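PDB 5GNE: leucine aminopeptidase from Legionella pneumophila, which probably removes amino acids one at a time from the N termini of peptides, as a zinc-dependent aminopeptidase of the M28 family. Local coordinates for residues 14-19 with 49-54; 21-26 with 42-47; 279-284 with 289-294; 295-300 with 362-367. One frame throughout, in Å; residues are numbered along the deposited sequence.

Contact 1: residues 14-19 with 49-54; sequences NCLYEQ and QKMRPV
M51 lies at the middle of this helix-helix contact and meets two side chains of 14-19 with different parts of its chain. L16 brings one methyl, CD1, to 3.6 Å from M51 CB, and the two side chains pass one another running in opposite directions. The outer half of the methionine folds back against Q19, whose aliphatic CG lies 3.8 Å from M51 CE and about as far from M51 CG. Here the two chains cross at roughly a right angle, and the glutamine contributes mainly its CG methylene, with the amide carbon CD just behind. The bends at chi2 and chi3 curl the thioether round, which lets both CG and CE of M51 reach the same glutamine carbon. One turn away, C15 SG sits 3.9 Å from V54 CG1. With SG anti to its own backbone N (chi1 -176°), C15 points its sulfur at the other helix, where a disulfide to C55 joins the two covalently. L16, the buried member of the group, also packs on L48 and C55, while Q19 and V54 line the exposed margin. Further out, N14 anchors the start of its helix through bonds from its side chain to S34 and S30. The two helical segments run nearly antiparallel, at 149°, with axes 9.9 Å apart. The zinc site is not far away, the L16 side chain being about 13 Å from a bound zinc ion. The arrangement is a pair of nearly antiparallel helices joined by the C15-C55 disulfide, packed mainly through apolar atoms in the N-terminal part of the protein.

Contact 2: residues 21-26 with 42-47; sequences KDKARL and ENITNT
K23 stretches from the turn before strand 25-29 toward the first turn of helix 42-55, laying its aliphatic chain beside I44 and its ammonium end near N43. K23 and I44 run past each other in opposite senses, and the touching atoms are K23 CD and I44 CD1, 3.8 Å apart. Toward N43 the lysine comes in at a slant, with NZ 3.9 Å from N43 CB, so its charged end rests over a methylene and makes no hydrogen bond to the helix segment. A bend at chi2 (-146°) sets the direction of the lysine, and the extended outer chain from chi3 onward spans the gap between backbones, since even the closest alpha carbons, those of K23 and I44, are 8.5 Å apart. The contact is small, burying 118 Å² in all, and its sides differ in character: I44 is buried, whereas K23 and N43 are exposed. One lysine methylene, CD, thus touches the buried isoleucine, while the amine end lies at the exposed asparagine. The helix beneath is held by its own bonds. D41 OD1 accepts from I44 N, D41 O is bonded to T45 OG1, and T47 N donates to N43 O at 3.2 Å. On the other segment, the turn is closed by A24 N bonding to K21 O at 3.2 Å. Strand 25-29 is an outermost strand of the four-stranded antiparallel sheet, pairing with 33-38 through R25 and A37. A24 leans on I36 and I44 on I38 of that neighbouring strand, while T47 touches L20 of helix 14-20.

Contact 3: residues 279-284 with 289-294; sequences IWLLKD and GLTEFT
L281 fills the tight part of this strand-helix contact, dividing its two methyls between successive turns of helix 288-302. CD2 meets T294 CG2 at 3.7 Å, the side chains crossing at an angle, while CD1 packs against the T291 backbone, 3.6 Å from its O, and lies 3.9 Å from T291 CG2. Both threonines turn their methyls to the strand because CG2 stands anti to the backbone N (chi1 -60° in T291), leaving each hydroxyl to a main-chain carbonyl four residues earlier. T294 OG1 donates to L290 O at 2.9 Å, approaching it from the face opposite T294 N, and is bonded in addition to T329. T291 OG1 bonds to D287 O. The looser part lies toward the strand end, where L282 O only grazes T291 CG2 at 4.0 Å and makes no hydrogen bond to T291. A water carries the polar link, donating to L282 O at 3.1 Å and to T291 OG1 at 3.0 Å. Beyond it, the K283 side chain is exposed. The strand runs at 170° to the helix, as in the first half of a beta-alpha-beta unit. Within the mixed sheet 279-282 lies between antiparallel 328-332 and parallel 306-309, and T294 also touches L364 of helix 355-373.

Contact 4: residues 295-300 with 362-367; sequences AELLTR and TKLGLA
L297 and L298 of helix 288-302 pack against L364 and A367 of helix 355-373, a helix-helix contact within the mixed alpha/beta domain of the M28 peptidase family. The segments cross at 118°, their axes 9.6 Å apart, and no hydrogen bond passes between them. Leucine-leucine contacts form one group. L364 inserts CD1 between its two partners, 3.8 Å from L297 CB and 3.9 Å from L298 CD2, while its other methyl, CD2, also lies close to L298 CD2. L364 reaches both because its CG is anti to the backbone N (chi1 176°), which swings the branch toward the opposite helix; the L298 side chain crosses it at a slant. The second group is leucine against alanine and backbone. Here both methyls of L297 rest on A367 from the same side, CD1 lying on its carbonyl carbon. The backbones come closest at two points, with alpha carbons 6.3 Å apart at L298 and L364 and 6.6 Å apart at L297 and A367. Hydrogen bonding is confined to each helix, as from A367 N to K363 O and from R300 N to E296 O. All four touching residues are buried. Around them L297 rests on I96, L298 on V306 of the adjoining strand, L364 on V302 and A367 on Y301. The second methyl of the L297-A367 pair, L297 CD2, lies 4.1 Å from both CB and O of A367.

Overall arrangement
From the N terminus, contact 1 closes a loop from helix 14-20 to helix 42-55, and contact 2 is nested inside it, joining the turn before strand 25-29 to the start of the same helix. The two touch where Y17 meets L26 and Q19 meets T47. Much later in the chain, contact 3 closes a short connection between strand 279-282 and helix 288-302. Contact 4 then follows in series, taking that helix to 355-373 near the C terminus; L281 against A295 and I279 against L298 link the two. Contacts 2 and 4 lie on opposite sides of the chain's centre. The two pairs do not touch: even contacts 1 and 3 stay about 10 Å apart at their nearest atoms.

Contact 1: residues 14-19 with 49-54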
loop_
_atom_site.group_PDB
_atom_site.type_symbol
_atom_site.label_atom_id
_atom_site.label_comp_id
_atom_site.label_asym_id
_atom_site.label_seq_id
_atom_site.Cartn_x
_atom_site.Cartn_y
_atom_site.Cartn_z
ATOM N N ASN A 14 -14.308 -14.200 12.334
ATOM C CA ASN A 14 -15.497 -15.009 12.566
ATOM C C ASN A 14 -16.787 -14.231 12.330
ATOM O O ASN A 14 -17.792 -14.783 11.873
ATOM C CB ASN A 14 -15.427 -15.636 13.942
ATOM C CG ASN A 14 -14.411 -16.774 13.985
ATOM O OD1 ASN A 14 -13.993 -17.274 12.932
ATOM N ND2 ASN A 14 -13.987 -17.164 15.165
ATOM N N CYS A 15 -16.728 -12.931 12.578
ATOM C CA CYS A 15 -17.821 -12.023 12.274
ATOM C C CYS A 15 -18.264 -12.141 10.827
ATOM O O CYS A 15 -19.421 -12.367 10.520
ATOM C CB CYS A 15 -17.403 -10.578 12.585
ATOM S SG CYS A 15 -18.692 -9.358 12.371
ATOM N N LEU A 16 -17.322 -11.982 9.925
ATOM C CA LEU A 16 -17.610 -12.088 8.503
ATOM C C LEU A 16 -18.002 -13.523 8.132
ATOM O O LEU A 16 -18.868 -13.736 7.289
ATOM C CB LEU A 16 -16.394 -11.642 7.721
ATOM C CG LEU A 16 -16.522 -11.217 6.264
ATOM C CD1 LEU A 16 -17.836 -10.484 6.090
ATOM C CD2 LEU A 16 -15.323 -10.335 5.923
ATOM N N TYR A 17 -17.392 -14.512 8.778
ATOM C CA TYR A 17 -17.736 -15.900 8.465
ATOM C C TYR A 17 -19.223 -16.182 8.634
ATOM O O TYR A 17 -19.839 -16.817 7.773
ATOM C CB TYR A 17 -16.951 -16.886 9.318
ATOM C CG TYR A 17 -17.417 -18.308 9.100
ATOM C CD1 TYR A 17 -17.271 -18.920 7.850
ATOM C CD2 TYR A 17 -18.021 -19.042 10.123
ATOM C CE1 TYR A 17 -17.706 -20.232 7.623
ATOM C CE2 TYR A 17 -18.459 -20.367 9.905
ATOM C CZ TYR A 17 -18.294 -20.945 8.654
ATOM O OH TYR A 17 -18.711 -22.246 8.414
ATOM N N GLU A 18 -19.798 -15.727 9.749
ATOM C CA GLU A 18 -21.201 -16.015 10.026
ATOM C C GLU A 18 -22.112 -15.420 8.960
ATOM O O GLU A 18 -23.195 -15.944 8.713
ATOM C CB GLU A 18 -21.600 -15.508 11.414
ATOM C CG GLU A 18 -20.836 -16.219 12.521
ATOM C CD GLU A 18 -21.183 -17.703 12.617
ATOM O OE1 GLU A 18 -22.338 -18.060 12.331
ATOM O OE2 GLU A 18 -20.313 -18.511 12.991
ATOM N N GLN A 19 -21.668 -14.341 8.320
ATOM C CA GLN A 19 -22.391 -13.771 7.180
ATOM C C GLN A 19 -22.176 -14.554 5.869
ATOM O O GLN A 19 -22.863 -14.315 4.878
ATOM C CB GLN A 19 -21.968 -12.308 6.954
ATOM C CG GLN A 19 -22.223 -11.369 8.132
ATOM C CD GLN A 19 -23.647 -11.446 8.629
ATOM O OE1 GLN A 19 -24.592 -11.393 7.842
ATOM N NE2 GLN A 19 -23.807 -11.638 9.936
ATOM N N GLN A 49 -18.212 -6.127 1.242
ATOM C CA GLN A 49 -18.051 -4.682 1.304
ATOM C C GLN A 49 -18.946 -4.108 2.370
ATOM O O GLN A 49 -18.577 -3.201 3.096
ATOM C CB GLN A 49 -18.377 -4.042 -0.054
ATOM C CG GLN A 49 -17.275 -4.148 -1.091
ATOM C CD GLN A 49 -15.883 -3.987 -0.508
ATOM O OE1 GLN A 49 -15.571 -2.988 0.138
ATOM N NE2 GLN A 49 -15.034 -4.984 -0.737
ATOM N N LYS A 50 -20.141 -4.650 2.465
ATOM C CA LYS A 50 -21.126 -4.144 3.401
ATOM C C LYS A 50 -20.773 -4.468 4.861
ATOM O O LYS A 50 -21.060 -3.672 5.758
ATOM C CB LYS A 50 -22.488 -4.727 3.007
ATOM C CG LYS A 50 -23.704 -4.259 3.774
ATOM C CD LYS A 50 -24.938 -4.946 3.162
ATOM C CE LYS A 50 -26.016 -5.269 4.193
ATOM N NZ LYS A 50 -27.052 -6.194 3.645
ATOM N N MET A 51 -20.117 -5.610 5.100
ATOM C CA MET A 51 -19.756 -6.003 6.460
ATOM C C MET A 51 -18.392 -5.481 6.891
ATOM O O MET A 51 -18.041 -5.561 8.068
ATOM C CB MET A 51 -19.792 -7.526 6.605
ATOM C CG MET A 51 -21.194 -8.132 6.400
ATOM S SD MET A 51 -22.484 -7.368 7.426
ATOM C CE MET A 51 -21.853 -7.748 9.047
ATOM N N ARG A 52 -17.638 -4.918 5.950
ATOM C CA ARG A 52 -16.275 -4.470 6.234
ATOM C C ARG A 52 -16.094 -3.509 7.441
ATOM O O ARG A 52 -15.150 -3.677 8.212
ATOM C CB ARG A 52 -15.663 -3.849 4.974
ATOM C CG ARG A 52 -14.199 -3.508 5.131
ATOM C CD ARG A 52 -13.566 -3.200 3.803
ATOM N NE ARG A 52 -12.177 -2.775 3.951
ATOM C CZ ARG A 52 -11.356 -2.562 2.926
ATOM N NH1 ARG A 52 -11.780 -2.768 1.677
ATOM N NH2 ARG A 52 -10.109 -2.160 3.151
ATOM N N PRO A 53 -16.971 -2.504 7.611
ATOM C CA PRO A 53 -16.830 -1.644 8.809
ATOM C C PRO A 53 -17.001 -2.393 10.147
ATOM O O PRO A 53 -16.346 -2.083 11.137
ATOM C CB PRO A 53 -17.960 -0.618 8.652
ATOM C CG PRO A 53 -18.309 -0.637 7.222
ATOM C CD PRO A 53 -18.093 -2.064 6.760
ATOM N N VAL A 54 -17.946 -3.321 10.177
ATOM C CA VAL A 54 -18.222 -4.126 11.360
ATOM C C VAL A 54 -17.227 -5.274 11.540
ATOM O O VAL A 54 -16.716 -5.505 12.637
ATOM C CB VAL A 54 -19.662 -4.683 11.311
ATOM C CG1 VAL A 54 -19.906 -5.620 12.444
ATOM C CG2 VAL A 54 -20.659 -3.530 11.337
#

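Contact 2: residues 21-26 with 42-47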
loop_
_atom_site.group_PDB
_atom_site.type_symbol
_atom_site.label_atom_id
_atom_site.label_comp_id
_atom_site.label_asym_id
_atom_site.label_seq_id
_atom_site.Cartn_x
_atom_site.Cartn_y
_atom_site.Cartn_z
ATOM N N LYS A 21 -21.306 -18.141 5.866
ATOM C CA LYS A 21 -21.429 -19.567 6.183
ATOM C C LYS A 21 -22.053 -20.411 5.089
ATOM O O LYS A 21 -21.505 -21.426 4.684
ATOM C CB LYS A 21 -22.278 -19.734 7.443
ATOM C CG LYS A 21 -21.607 -20.463 8.572
ATOM C CD LYS A 21 -22.632 -20.919 9.603
ATOM C CE LYS A 21 -23.561 -19.796 10.003
ATOM N NZ LYS A 21 -24.360 -20.179 11.202
ATOM N N ASP A 22 -23.233 -19.993 4.650
ATOM C CA ASP A 22 -24.045 -20.800 3.753
ATOM C C ASP A 22 -23.444 -20.906 2.364
ATOM O O ASP A 22 -23.816 -21.796 1.602
ATOM C CB ASP A 22 -25.480 -20.269 3.723
ATOM C CG ASP A 22 -26.202 -20.488 5.053
ATOM O OD1 ASP A 22 -25.833 -21.438 5.782
ATOM O OD2 ASP A 22 -27.112 -19.705 5.390
ATOM N N LYS A 23 -22.530 -20.003 2.022
ATOM C CA LYS A 23 -21.901 -20.069 0.707
ATOM C C LYS A 23 -20.440 -20.537 0.781
ATOM O O LYS A 23 -19.773 -20.684 -0.238
ATOM C CB LYS A 23 -22.001 -18.719 -0.003
ATOM C CG LYS A 23 -23.420 -18.151 -0.102
ATOM C CD LYS A 23 -23.599 -17.382 -1.414
ATOM C CE LYS A 23 -24.945 -16.656 -1.536
ATOM N NZ LYS A 23 -24.846 -15.456 -2.446
ATOM N N ALA A 24 -19.956 -20.811 1.985
ATOM C CA ALA A 24 -18.544 -21.118 2.179
ATOM C C ALA A 24 -18.340 -22.527 2.689
ATOM O O ALA A 24 -19.239 -23.131 3.258
ATOM C CB ALA A 24 -17.911 -20.125 3.144
ATOM N N ARG A 25 -17.134 -23.028 2.466
ATOM C CA ARG A 25 -16.634 -24.258 3.045
ATOM C C ARG A 25 -15.608 -23.898 4.105
ATOM O O ARG A 25 -14.629 -23.203 3.816
ATOM C CB ARG A 25 -16.001 -25.136 1.971
ATOM C CG ARG A 25 -15.486 -26.462 2.471
ATOM C CD ARG A 25 -14.846 -27.235 1.329
ATOM N NE ARG A 25 -15.798 -27.530 0.255
ATOM C CZ ARG A 25 -16.632 -28.567 0.242
ATOM N NH1 ARG A 25 -16.652 -29.429 1.252
ATOM N NH2 ARG A 25 -17.454 -28.744 -0.787
ATOM N N LEU A 26 -15.830 -24.354 5.328
ATOM C CA LEU A 26 -14.904 -24.066 6.400
ATOM C C LEU A 26 -13.710 -24.998 6.401
ATOM O O LEU A 26 -13.870 -26.197 6.623
ATOM C CB LEU A 26 -15.632 -24.157 7.733
ATOM C CG LEU A 26 -14.791 -23.743 8.932
ATOM C CD1 LEU A 26 -14.403 -22.270 8.793
ATOM C CD2 LEU A 26 -15.594 -23.978 10.182
ATOM N N GLU A 42 -20.081 -11.390 -7.456
ATOM C CA GLU A 42 -20.241 -10.060 -6.884
ATOM C C GLU A 42 -21.359 -10.011 -5.843
ATOM O O GLU A 42 -21.455 -9.036 -5.107
ATOM C CB GLU A 42 -20.354 -8.962 -7.952
ATOM C CG GLU A 42 -21.464 -8.948 -8.940
ATOM C CD GLU A 42 -21.757 -7.509 -9.370
ATOM O OE1 GLU A 42 -20.905 -6.930 -10.089
ATOM O OE2 GLU A 42 -22.815 -6.957 -8.993
ATOM N N ASN A 43 -22.208 -11.027 -5.774
ATOM C CA ASN A 43 -23.082 -11.121 -4.608
ATOM C C ASN A 43 -22.243 -11.143 -3.325
ATOM O O ASN A 43 -22.454 -10.344 -2.397
ATOM C CB ASN A 43 -23.956 -12.370 -4.671
ATOM C CG ASN A 43 -25.159 -12.192 -5.576
ATOM O OD1 ASN A 43 -25.924 -11.230 -5.434
ATOM N ND2 ASN A 43 -25.333 -13.115 -6.521
ATOM N N ILE A 44 -21.252 -12.035 -3.301
ATOM C CA ILE A 44 -20.402 -12.194 -2.122
ATOM C C ILE A 44 -19.509 -10.967 -1.955
ATOM O O ILE A 44 -19.275 -10.526 -0.835
ATOM C CB ILE A 44 -19.563 -13.485 -2.198
ATOM C CG1 ILE A 44 -20.391 -14.669 -1.698
ATOM C CG2 ILE A 44 -18.296 -13.365 -1.352
ATOM C CD1 ILE A 44 -20.356 -15.861 -2.617
ATOM N N THR A 45 -19.018 -10.414 -3.064
ATOM C CA THR A 45 -18.279 -9.148 -3.015
ATOM C C THR A 45 -19.077 -8.088 -2.259
ATOM O O THR A 45 -18.524 -7.365 -1.428
ATOM C CB THR A 45 -17.925 -8.621 -4.419
ATOM O OG1 THR A 45 -17.029 -9.534 -5.076
ATOM C CG2 THR A 45 -17.239 -7.249 -4.325
ATOM N N ASN A 46 -20.378 -8.009 -2.520
ATOM C CA ASN A 46 -21.208 -6.989 -1.883
ATOM C C ASN A 46 -21.341 -7.213 -0.393
ATOM O O ASN A 46 -21.401 -6.253 0.382
ATOM C CB ASN A 46 -22.589 -6.925 -2.530
ATOM C CG ASN A 46 -22.564 -6.230 -3.885
ATOM O OD1 ASN A 46 -23.053 -6.763 -4.879
ATOM N ND2 ASN A 46 -21.969 -5.043 -3.930
ATOM N N THR A 47 -21.422 -8.481 0.006
ATOM C CA THR A 47 -21.495 -8.811 1.423
ATOM C C THR A 47 -20.205 -8.385 2.102
ATOM O O THR A 47 -20.204 -7.731 3.144
ATOM C CB THR A 47 -21.705 -10.307 1.655
ATOM O OG1 THR A 47 -22.833 -10.751 0.890
ATOM C CG2 THR A 47 -21.941 -10.589 3.143
#

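Contact 3: residues 279-284 with 289-294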
loop_
_atom_site.group_PDB
_atom_site.type_symbol
_atom_site.label_atom_id
_atom_site.label_comp_id
_atom_site.label_asym_id
_atom_site.label_seq_id
_atom_site.Cartn_x
_atom_site.Cartn_y
_atom_site.Cartn_z
ATOM N N ILE A 279 -1.082 14.223 10.936
ATOM C CA ILE A 279 -0.940 12.949 10.238
ATOM C C ILE A 279 -0.928 11.803 11.261
ATOM O O ILE A 279 -0.273 11.880 12.297
ATOM C CB ILE A 279 0.303 12.939 9.347
ATOM C CG1 ILE A 279 0.103 13.969 8.227
ATOM C CG2 ILE A 279 0.523 11.556 8.751
ATOM C CD1 ILE A 279 1.278 14.137 7.264
ATOM N N TRP A 280 -1.659 10.740 10.954
ATOM C CA TRP A 280 -1.841 9.630 11.885
ATOM C C TRP A 280 -1.009 8.409 11.486
ATOM O O TRP A 280 -0.989 8.007 10.324
ATOM C CB TRP A 280 -3.331 9.252 11.958
ATOM C CG TRP A 280 -4.169 10.241 12.724
ATOM C CD1 TRP A 280 -4.389 10.252 14.060
ATOM C CD2 TRP A 280 -4.846 11.395 12.191
ATOM N NE1 TRP A 280 -5.193 11.322 14.399
ATOM C CE2 TRP A 280 -5.470 12.044 13.271
ATOM C CE3 TRP A 280 -4.979 11.934 10.910
ATOM C CZ2 TRP A 280 -6.239 13.203 13.106
ATOM C CZ3 TRP A 280 -5.737 13.094 10.748
ATOM C CH2 TRP A 280 -6.356 13.711 11.840
ATOM N N LEU A 281 -0.335 7.823 12.471
ATOM C CA LEU A 281 0.433 6.606 12.277
ATOM C C LEU A 281 -0.361 5.443 12.818
ATOM O O LEU A 281 -1.041 5.586 13.844
ATOM C CB LEU A 281 1.777 6.692 13.000
ATOM C CG LEU A 281 2.683 7.839 12.550
ATOM C CD1 LEU A 281 3.975 7.845 13.342
ATOM C CD2 LEU A 281 2.964 7.739 11.051
ATOM N N LEU A 282 -0.239 4.284 12.170
ATOM C CA LEU A 282 -0.988 3.107 12.592
ATOM C C LEU A 282 -0.172 2.364 13.601
ATOM O O LEU A 282 1.046 2.339 13.487
ATOM C CB LEU A 282 -1.305 2.208 11.413
ATOM C CG LEU A 282 -2.619 2.597 10.744
ATOM C CD1 LEU A 282 -2.440 3.744 9.752
ATOM C CD2 LEU A 282 -3.254 1.389 10.098
ATOM N N LYS A 283 -0.809 1.805 14.627
ATOM C CA LYS A 283 -0.002 1.104 15.616
ATOM C C LYS A 283 -0.136 -0.420 15.607
ATOM O O LYS A 283 0.608 -1.093 16.316
ATOM C CB LYS A 283 -0.268 1.617 17.034
ATOM C CG LYS A 283 -1.478 2.484 17.268
ATOM C CD LYS A 283 -1.494 2.852 18.761
ATOM C CE LYS A 283 -2.598 3.819 19.144
ATOM N NZ LYS A 283 -2.765 3.872 20.630
ATOM N N ASP A 284 -1.073 -0.981 14.853
ATOM C CA ASP A 284 -1.081 -2.439 14.740
ATOM C C ASP A 284 -0.578 -2.929 13.370
ATOM O O ASP A 284 -0.732 -2.270 12.343
ATOM C CB ASP A 284 -2.469 -3.014 15.098
ATOM C CG ASP A 284 -3.617 -2.280 14.434
ATOM O OD1 ASP A 284 -3.619 -2.165 13.196
ATOM O OD2 ASP A 284 -4.531 -1.827 15.170
ATOM N N GLY A 289 9.421 0.127 15.976
ATOM C CA GLY A 289 10.659 0.856 15.731
ATOM C C GLY A 289 10.604 1.779 14.522
ATOM O O GLY A 289 10.889 2.963 14.627
ATOM N N LEU A 290 10.220 1.234 13.374
ATOM C CA LEU A 290 10.060 2.019 12.156
ATOM C C LEU A 290 9.000 3.114 12.336
ATOM O O LEU A 290 9.107 4.203 11.762
ATOM C CB LEU A 290 9.692 1.105 10.978
ATOM C CG LEU A 290 9.948 1.612 9.554
ATOM C CD1 LEU A 290 11.400 2.058 9.401
ATOM C CD2 LEU A 290 9.610 0.546 8.503
ATOM N N THR A 291 7.968 2.811 13.117
ATOM C CA THR A 291 6.896 3.777 13.386
ATOM C C THR A 291 7.339 4.932 14.286
ATOM O O THR A 291 6.988 6.086 14.020
ATOM C CB THR A 291 5.664 3.077 14.000
ATOM O OG1 THR A 291 5.188 2.080 13.078
ATOM C CG2 THR A 291 4.547 4.078 14.291
ATOM N N GLU A 292 8.149 4.659 15.309
ATOM C CA GLU A 292 8.662 5.761 16.115
ATOM C C GLU A 292 9.546 6.644 15.239
ATOM O O GLU A 292 9.509 7.866 15.353
ATOM C CB GLU A 292 9.443 5.276 17.353
ATOM C CG GLU A 292 8.828 4.111 18.117
ATOM C CD GLU A 292 9.760 3.486 19.177
ATOM O OE1 GLU A 292 10.964 3.827 19.213
ATOM O OE2 GLU A 292 9.278 2.649 19.980
ATOM N N PHE A 293 10.311 6.015 14.350
ATOM C CA PHE A 293 11.153 6.722 13.386
ATOM C C PHE A 293 10.321 7.675 12.523
ATOM O O PHE A 293 10.663 8.848 12.373
ATOM C CB PHE A 293 11.891 5.703 12.521
ATOM C CG PHE A 293 12.700 6.301 11.380
ATOM C CD1 PHE A 293 13.798 7.109 11.629
ATOM C CD2 PHE A 293 12.386 6.001 10.070
ATOM C CE1 PHE A 293 14.557 7.615 10.588
ATOM C CE2 PHE A 293 13.144 6.511 9.016
ATOM C CZ PHE A 293 14.223 7.320 9.274
ATOM N N THR A 294 9.220 7.170 11.968
ATOM C CA THR A 294 8.334 7.993 11.138
ATOM C C THR A 294 7.788 9.186 11.938
ATOM O O THR A 294 7.757 10.318 11.448
ATOM C CB THR A 294 7.177 7.145 10.557
ATOM O OG1 THR A 294 7.708 5.992 9.889
ATOM C CG2 THR A 294 6.346 7.958 9.564
HETATM O O HOH W 1 2.995 2.936 11.139
#

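Contact 4: residues 295-300 with 362-367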
loop_
_atom_site.group_PDB
_atom_site.type_symbol
_atom_site.label_atom_id
_atom_site.label_comp_id
_atom_site.label_asym_id
_atom_site.label_seq_id
_atom_site.Cartn_x
_atom_site.Cartn_y
_atom_site.Cartn_z
ATOM N N ALA A 295 7.376 8.925 13.173
ATOM C CA ALA A 295 6.934 9.979 14.091
ATOM C C ALA A 295 7.994 11.081 14.239
ATOM O O ALA A 295 7.671 12.260 14.175
ATOM C CB ALA A 295 6.558 9.396 15.451
ATOM N N GLU A 296 9.259 10.719 14.423
ATOM C CA GLU A 296 10.254 11.767 14.604
ATOM C C GLU A 296 10.584 12.495 13.305
ATOM O O GLU A 296 10.990 13.651 13.338
ATOM C CB GLU A 296 11.570 11.201 15.126
ATOM C CG GLU A 296 11.458 10.053 16.080
ATOM C CD GLU A 296 12.812 9.473 16.427
ATOM O OE1 GLU A 296 13.503 8.942 15.526
ATOM O OE2 GLU A 296 13.186 9.545 17.608
ATOM N N LEU A 297 10.351 11.849 12.164
ATOM C CA LEU A 297 10.539 12.527 10.891
ATOM C C LEU A 297 9.449 13.583 10.752
ATOM O O LEU A 297 9.712 14.727 10.352
ATOM C CB LEU A 297 10.520 11.537 9.718
ATOM C CG LEU A 297 11.606 10.435 9.585
ATOM C CD1 LEU A 297 11.216 9.489 8.464
ATOM C CD2 LEU A 297 13.014 10.957 9.344
ATOM N N LEU A 298 8.232 13.211 11.143
ATOM C CA LEU A 298 7.110 14.147 11.074
ATOM C C LEU A 298 7.346 15.371 11.956
ATOM O O LEU A 298 7.151 16.518 11.533
ATOM C CB LEU A 298 5.812 13.453 11.479
ATOM C CG LEU A 298 5.093 12.637 10.393
ATOM C CD1 LEU A 298 3.823 11.995 10.926
ATOM C CD2 LEU A 298 4.784 13.512 9.186
ATOM N N THR A 299 7.776 15.132 13.182
ATOM C CA THR A 299 8.031 16.230 14.088
ATOM C C THR A 299 9.241 17.059 13.647
ATOM O O THR A 299 9.151 18.291 13.526
ATOM C CB THR A 299 8.201 15.717 15.524
ATOM O OG1 THR A 299 6.923 15.264 15.988
ATOM C CG2 THR A 299 8.671 16.837 16.440
ATOM N N ARG A 300 10.357 16.387 13.381
ATOM C CA ARG A 300 11.591 17.089 13.052
ATOM C C ARG A 300 11.553 17.788 11.695
ATOM O O ARG A 300 12.070 18.889 11.561
ATOM C CB ARG A 300 12.773 16.127 13.090
ATOM C CG ARG A 300 14.061 16.769 12.660
ATOM C CD ARG A 300 15.216 16.290 13.498
ATOM N NE ARG A 300 16.362 17.171 13.332
ATOM C CZ ARG A 300 17.520 17.000 13.953
ATOM N NH1 ARG A 300 17.679 15.969 14.775
ATOM N NH2 ARG A 300 18.518 17.855 13.745
ATOM N N THR A 362 4.353 13.625 0.944
ATOM C CA THR A 362 5.559 13.613 0.112
ATOM C C THR A 362 6.801 14.009 0.894
ATOM O O THR A 362 7.839 13.353 0.780
ATOM C CB THR A 362 5.415 14.546 -1.118
ATOM O OG1 THR A 362 4.195 14.225 -1.778
ATOM C CG2 THR A 362 6.545 14.343 -2.095
ATOM N N LYS A 363 6.682 15.044 1.726
ATOM C CA LYS A 363 7.792 15.414 2.598
ATOM C C LYS A 363 8.197 14.232 3.464
ATOM O O LYS A 363 9.381 13.855 3.498
ATOM C CB LYS A 363 7.437 16.609 3.470
ATOM C CG LYS A 363 7.424 17.926 2.718
ATOM C CD LYS A 363 7.023 19.112 3.591
ATOM C CE LYS A 363 7.237 20.411 2.812
ATOM N NZ LYS A 363 6.607 21.586 3.422
ATOM N N LEU A 364 7.215 13.633 4.135
ATOM C CA LEU A 364 7.490 12.509 5.010
ATOM C C LEU A 364 8.213 11.395 4.290
ATOM O O LEU A 364 9.255 10.958 4.732
ATOM C CB LEU A 364 6.197 11.972 5.609
ATOM C CG LEU A 364 6.412 10.725 6.469
ATOM C CD1 LEU A 364 7.350 11.016 7.618
ATOM C CD2 LEU A 364 5.066 10.227 6.983
ATOM N N GLY A 365 7.672 10.979 3.150
ATOM C CA GLY A 365 8.307 10.000 2.289
ATOM C C GLY A 365 9.754 10.299 1.935
ATOM O O GLY A 365 10.620 9.405 1.970
ATOM N N LEU A 366 10.037 11.551 1.598
ATOM C CA LEU A 366 11.391 11.913 1.178
ATOM C C LEU A 366 12.370 11.924 2.355
ATOM O O LEU A 366 13.502 11.483 2.211
ATOM C CB LEU A 366 11.370 13.256 0.462
ATOM C CG LEU A 366 10.775 13.179 -0.954
ATOM C CD1 LEU A 366 10.545 14.545 -1.605
ATOM C CD2 LEU A 366 11.645 12.338 -1.849
ATOM N N ALA A 367 11.950 12.424 3.517
ATOM C CA ALA A 367 12.773 12.327 4.733
ATOM C C ALA A 367 13.065 10.847 5.069
ATOM O O ALA A 367 14.201 10.451 5.408
ATOM C CB ALA A 367 12.092 13.014 5.884
#